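Local coordinates for aminopeptidase-like protein (Chaetomium thermophilum, PDB 5JM6) that probably acts as a zinc-dependent aminopeptidase of the M18 family, built as a dodecamer and linked to the Cvt pathway of selective autophagy, at residues A[66-74]-A[105-113]. Residues are numbered along the deposited sequence; the frame is centred on the assembly and turned at random.
Sequences PTVFHVVDY and TTRNGSSII
V72 presses its isopropyl group against the backbone of the hairpin turn, and this is the tight part of the contact. It is the residue most covered across the contact, and it meets G109, S110 and I112. V72 CB lies 3.2 Å from G109 O. One branch, CG1, stays beside that carbonyl. With CG1 anti to the backbone N (chi1 162°), V72 CG2 lies 3.4 Å from S110 C and 4.1 Å from I112 CG2.

F69 meets the turn with the rim of its ring. F69 CE1 is 3.9 Å from N108 O, which lies in the ring plane, and CD1 is near G109 O. V68 CG1 sits over the centre of one ring face, 4.0 Å above the plane. With an alanine at F69, the turn at N108 and G109 would probably lose its cover, and V68 CG1 the ring face it packs on.

S110 CB touches both V68 CG1 and F69 CE1, each at 3.9 Å. N108 ND2 donates to S110 OG at 2.6 Å, 10° out of the amide plane; S110 OG also has a weak bond to D337. Opposite R107, S110 and S111 form a classic beta bulge where strand 111-117 begins.

The looser side is at T106 and N108, both partly exposed in the assembly. T106 gives V72 little cover, while N108 OD1 turns elsewhere, bonding K473 NZ of a second subunit.

The contact seats the start of helix 68-81 against the hairpin of strands 102-107 and 111-117, which belong to the large mixed sheet. V68 and V72 also touch I134, next to the zinc ligand H133. F69 reaches L194 and E281 of the six-stranded antiparallel sheet, so the helix start lies between that sheet and the mixed one.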
ATOM      1  N   PRO A  66      47.503   1.928  14.746  1.00 34.76           N
ATOM      2  CA  PRO A  66      46.064   1.721  14.544  1.00 32.55           C
ATOM      3  C   PRO A  66      45.154   2.820  15.095  1.00 34.13           C
ATOM      4  O   PRO A  66      43.999   2.902  14.678  1.00 34.45           O
ATOM      5  CB  PRO A  66      45.798   0.397  15.273  1.00 38.01           C
ATOM      6  CG  PRO A  66      47.120  -0.014  15.916  1.00 38.54           C
ATOM      7  CD  PRO A  66      47.983   1.197  15.927  1.00 34.10           C
ATOM      8  N   THR A  67      45.642   3.623  16.031  1.00 29.91           N
ATOM      9  CA  THR A  67      44.798   4.638  16.653  1.00 30.13           C
ATOM     10  C   THR A  67      45.382   6.025  16.445  1.00 32.76           C
ATOM     11  O   THR A  67      46.559   6.169  16.112  1.00 37.30           O
ATOM     12  CB  THR A  67      44.612   4.386  18.164  1.00 35.02           C
ATOM     13  OG1 THR A  67      45.806   4.751  18.869  1.00 35.00           O
ATOM     14  CG2 THR A  67      44.290   2.921  18.426  1.00 34.01           C
ATOM     15  N   VAL A  68      44.551   7.042  16.632  1.00 35.28           N
ATOM     16  CA  VAL A  68      44.982   8.414  16.422  1.00 32.35           C
ATOM     17  C   VAL A  68      46.135   8.765  17.372  1.00 35.49           C
ATOM     18  O   VAL A  68      47.005   9.566  17.029  1.00 34.42           O
ATOM     19  CB  VAL A  68      43.793   9.400  16.589  1.00 26.23           C
ATOM     20  CG1 VAL A  68      43.335   9.484  18.038  1.00 31.71           C
ATOM     21  CG2 VAL A  68      44.149  10.772  16.053  1.00 29.45           C
ATOM     22  N   PHE A  69      46.172   8.129  18.541  1.00 34.25           N
ATOM     23  CA  PHE A  69      47.239   8.379  19.508  1.00 33.55           C
ATOM     24  C   PHE A  69      48.565   7.775  19.067  1.00 37.00           C
ATOM     25  O   PHE A  69      49.628   8.299  19.394  1.00 39.80           O
ATOM     26  CB  PHE A  69      46.854   7.838  20.881  1.00 34.43           C
ATOM     27  CG  PHE A  69      45.566   8.389  21.397  1.00 33.36           C
ATOM     28  CD1 PHE A  69      45.468   9.719  21.766  1.00 36.40           C
ATOM     29  CD2 PHE A  69      44.449   7.582  21.501  1.00 29.20           C
ATOM     30  CE1 PHE A  69      44.279  10.233  22.236  1.00 34.67           C
ATOM     31  CE2 PHE A  69      43.258   8.089  21.972  1.00 31.09           C
ATOM     32  CZ  PHE A  69      43.171   9.416  22.339  1.00 32.04           C
ATOM     33  N   HIS A  70      48.508   6.670  18.335  1.00 31.80           N
ATOM     34  CA  HIS A  70      49.727   6.097  17.785  1.00 32.44           C
ATOM     35  C   HIS A  70      50.269   6.977  16.667  1.00 34.00           C
ATOM     36  O   HIS A  70      51.480   7.117  16.512  1.00 39.81           O
ATOM     37  CB  HIS A  70      49.484   4.677  17.275  1.00 33.31           C
ATOM     38  CG  HIS A  70      49.297   3.672  18.366  1.00 34.27           C
ATOM     39  ND1 HIS A  70      48.088   3.474  18.998  1.00 32.30           N
ATOM     40  CD2 HIS A  70      50.171   2.818  18.950  1.00 34.85           C
ATOM     41  CE1 HIS A  70      48.223   2.536  19.918  1.00 37.40           C
ATOM     42  NE2 HIS A  70      49.477   2.121  19.909  1.00 36.69           N
ATOM     43  N   VAL A  71      49.370   7.585  15.901  1.00 28.94           N
ATOM     44  CA  VAL A  71      49.780   8.401  14.766  1.00 31.87           C
ATOM     45  C   VAL A  71      50.568   9.632  15.210  1.00 33.26           C
ATOM     46  O   VAL A  71      51.610   9.942  14.636  1.00 34.60           O
ATOM     47  CB  VAL A  71      48.569   8.835  13.926  1.00 32.92           C
ATOM     48  CG1 VAL A  71      48.993   9.806  12.833  1.00 22.72           C
ATOM     49  CG2 VAL A  71      47.903   7.616  13.325  1.00 29.32           C
ATOM     50  N   VAL A  72      50.082  10.323  16.236  1.00 30.21           N
ATOM     51  CA  VAL A  72      50.796  11.490  16.742  1.00 33.89           C
ATOM     52  C   VAL A  72      52.137  11.072  17.344  1.00 34.02           C
ATOM     53  O   VAL A  72      53.143  11.756  17.165  1.00 33.13           O
ATOM     54  CB  VAL A  72      49.957  12.263  17.777  1.00 33.00           C
ATOM     55  CG1 VAL A  72      50.833  13.183  18.618  1.00 27.14           C
ATOM     56  CG2 VAL A  72      48.878  13.063  17.071  1.00 27.60           C
ATOM     57  N   ASP A  73      52.155   9.933  18.029  1.00 32.34           N
ATOM     58  CA  ASP A  73      53.394   9.420  18.600  1.00 33.53           C
ATOM     59  C   ASP A  73      54.395   9.060  17.501  1.00 34.98           C
ATOM     60  O   ASP A  73      55.599   9.246  17.662  1.00 35.63           O
ATOM     61  CB  ASP A  73      53.117   8.204  19.485  1.00 39.83           C
ATOM     62  CG  ASP A  73      54.360   7.702  20.187  1.00 42.97           C
ATOM     63  OD1 ASP A  73      54.877   8.425  21.065  1.00 48.78           O
ATOM     64  OD2 ASP A  73      54.819   6.586  19.865  1.00 47.78           O
ATOM     65  N   TYR A  74      53.882   8.552  16.383  1.00 36.64           N
ATOM     66  CA  TYR A  74      54.705   8.212  15.224  1.00 28.53           C
ATOM     67  C   TYR A  74      55.325   9.464  14.616  1.00 32.17           C
ATOM     68  O   TYR A  74      56.523   9.507  14.339  1.00 35.62           O
ATOM     69  CB  TYR A  74      53.861   7.466  14.184  1.00 31.66           C
ATOM     70  CG  TYR A  74      54.491   7.273  12.815  1.00 32.94           C
ATOM     71  CD1 TYR A  74      54.403   8.261  11.838  1.00 32.15           C
ATOM     72  CD2 TYR A  74      55.134   6.087  12.485  1.00 28.06           C
ATOM     73  CE1 TYR A  74      54.964   8.084  10.585  1.00 30.72           C
ATOM     74  CE2 TYR A  74      55.694   5.900  11.232  1.00 34.37           C
ATOM     75  CZ  TYR A  74      55.606   6.900  10.286  1.00 35.33           C
ATOM     76  OH  TYR A  74      56.161   6.718   9.038  1.00 32.20           O
ATOM     77  N   THR A 105      53.954  21.250  17.640  1.00 31.97           N
ATOM     78  CA  THR A 105      53.154  21.372  18.852  1.00 37.94           C
ATOM     79  C   THR A 105      52.030  20.337  18.841  1.00 34.99           C
ATOM     80  O   THR A 105      51.578  19.894  17.784  1.00 35.06           O
ATOM     81  CB  THR A 105      52.598  22.810  19.011  1.00 35.72           C
ATOM     82  OG1 THR A 105      53.692  23.709  19.222  1.00 40.94           O
ATOM     83  CG2 THR A 105      51.644  22.933  20.197  1.00 37.01           C
ATOM     84  N   THR A 106      51.608  19.953  20.040  1.00 38.87           N
ATOM     85  CA  THR A 106      50.689  18.855  20.265  1.00 33.91           C
ATOM     86  C   THR A 106      49.486  19.316  21.081  1.00 40.61           C
ATOM     87  O   THR A 106      49.605  20.201  21.929  1.00 45.25           O
ATOM     88  CB  THR A 106      51.427  17.706  20.983  1.00 37.71           C
ATOM     89  OG1 THR A 106      52.175  16.952  20.022  1.00 46.23           O
ATOM     90  CG2 THR A 106      50.473  16.782  21.727  1.00 38.16           C
ATOM     91  N   ARG A 107      48.321  18.740  20.799  1.00 35.90           N
ATOM     92  CA  ARG A 107      47.142  18.961  21.620  1.00 33.82           C
ATOM     93  C   ARG A 107      46.439  17.627  21.872  1.00 39.38           C
ATOM     94  O   ARG A 107      46.067  16.927  20.928  1.00 38.14           O
ATOM     95  CB  ARG A 107      46.202  19.967  20.951  1.00 38.44           C
ATOM     96  CG  ARG A 107      45.146  20.543  21.876  1.00 38.88           C
ATOM     97  CD  ARG A 107      44.353  21.650  21.196  1.00 36.35           C
ATOM     98  NE  ARG A 107      45.056  22.930  21.215  1.00 40.29           N
ATOM     99  CZ  ARG A 107      44.493  24.098  20.919  1.00 37.43           C
ATOM    100  NH1 ARG A 107      43.213  24.154  20.580  1.00 36.51           N
ATOM    101  NH2 ARG A 107      45.211  25.212  20.963  1.00 33.59           N
ATOM    102  N   ASN A 108      46.304  17.272  23.149  1.00 42.56           N
ATOM    103  CA  ASN A 108      45.646  16.040  23.601  1.00 41.06           C
ATOM    104  C   ASN A 108      46.325  14.770  23.066  1.00 38.79           C
ATOM    105  O   ASN A 108      45.783  13.667  23.149  1.00 35.82           O
ATOM    106  CB  ASN A 108      44.160  16.096  23.187  1.00 43.40           C
ATOM    107  CG  ASN A 108      43.378  14.844  23.554  1.00 49.31           C
ATOM    108  OD1 ASN A 108      43.124  14.574  24.726  1.00 52.91           O
ATOM    109  ND2 ASN A 108      42.980  14.079  22.540  1.00 45.72           N
ATOM    110  N   GLY A 109      47.556  14.907  22.587  1.00 44.25           N
ATOM    111  CA  GLY A 109      48.283  13.768  22.055  1.00 35.62           C
ATOM    112  C   GLY A 109      47.639  13.176  20.810  1.00 39.95           C
ATOM    113  O   GLY A 109      48.087  12.143  20.316  1.00 37.68           O
ATOM    114  N   SER A 110      46.508  13.743  20.392  1.00 39.94           N
ATOM    115  CA  SER A 110      45.849  13.383  19.137  1.00 37.57           C
ATOM    116  C   SER A 110      45.882  14.426  18.003  1.00 35.96           C
ATOM    117  O   SER A 110      45.387  14.159  16.908  1.00 35.94           O
ATOM    118  CB  SER A 110      44.400  13.006  19.430  1.00 36.71           C
ATOM    119  OG  SER A 110      43.713  14.082  20.035  1.00 39.92           O
ATOM    120  N   SER A 111      46.426  15.611  18.267  1.00 33.89           N
ATOM    121  CA  SER A 111      46.523  16.655  17.246  1.00 31.41           C
ATOM    122  C   SER A 111      47.934  17.210  17.214  1.00 36.27           C
ATOM    123  O   SER A 111      48.540  17.428  18.261  1.00 35.22           O
ATOM    124  CB  SER A 111      45.525  17.787  17.501  1.00 35.40           C
ATOM    125  OG  SER A 111      44.304  17.559  16.824  1.00 45.04           O
ATOM    126  N   ILE A 112      48.460  17.439  16.018  1.00 34.72           N
ATOM    127  CA  ILE A 112      49.827  17.920  15.905  1.00 34.84           C
ATOM    128  C   ILE A 112      50.007  18.882  14.733  1.00 30.46           C
ATOM    129  O   ILE A 112      49.449  18.688  13.651  1.00 32.41           O
ATOM    130  CB  ILE A 112      50.817  16.736  15.783  1.00 35.48           C
ATOM    131  CG1 ILE A 112      52.263  17.234  15.762  1.00 29.63           C
ATOM    132  CG2 ILE A 112      50.505  15.880  14.560  1.00 34.45           C
ATOM    133  CD1 ILE A 112      53.279  16.125  15.799  1.00 34.94           C
ATOM    134  N   ILE A 113      50.780  19.935  14.978  1.00 30.74           N
ATOM    135  CA  ILE A 113      51.127  20.920  13.965  1.00 28.98           C
ATOM    136  C   ILE A 113      52.641  21.048  13.891  1.00 29.97           C
ATOM    137  O   ILE A 113      53.280  21.408  14.875  1.00 32.80           O
ATOM    138  CB  ILE A 113      50.512  22.297  14.275  1.00 25.98           C
ATOM    139  CG1 ILE A 113      48.985  22.225  14.234  1.00 22.83           C
ATOM    140  CG2 ILE A 113      51.032  23.352  13.307  1.00 25.69           C
ATOM    141  CD1 ILE A 113      48.310  23.467  14.764  1.00 23.81           C
TER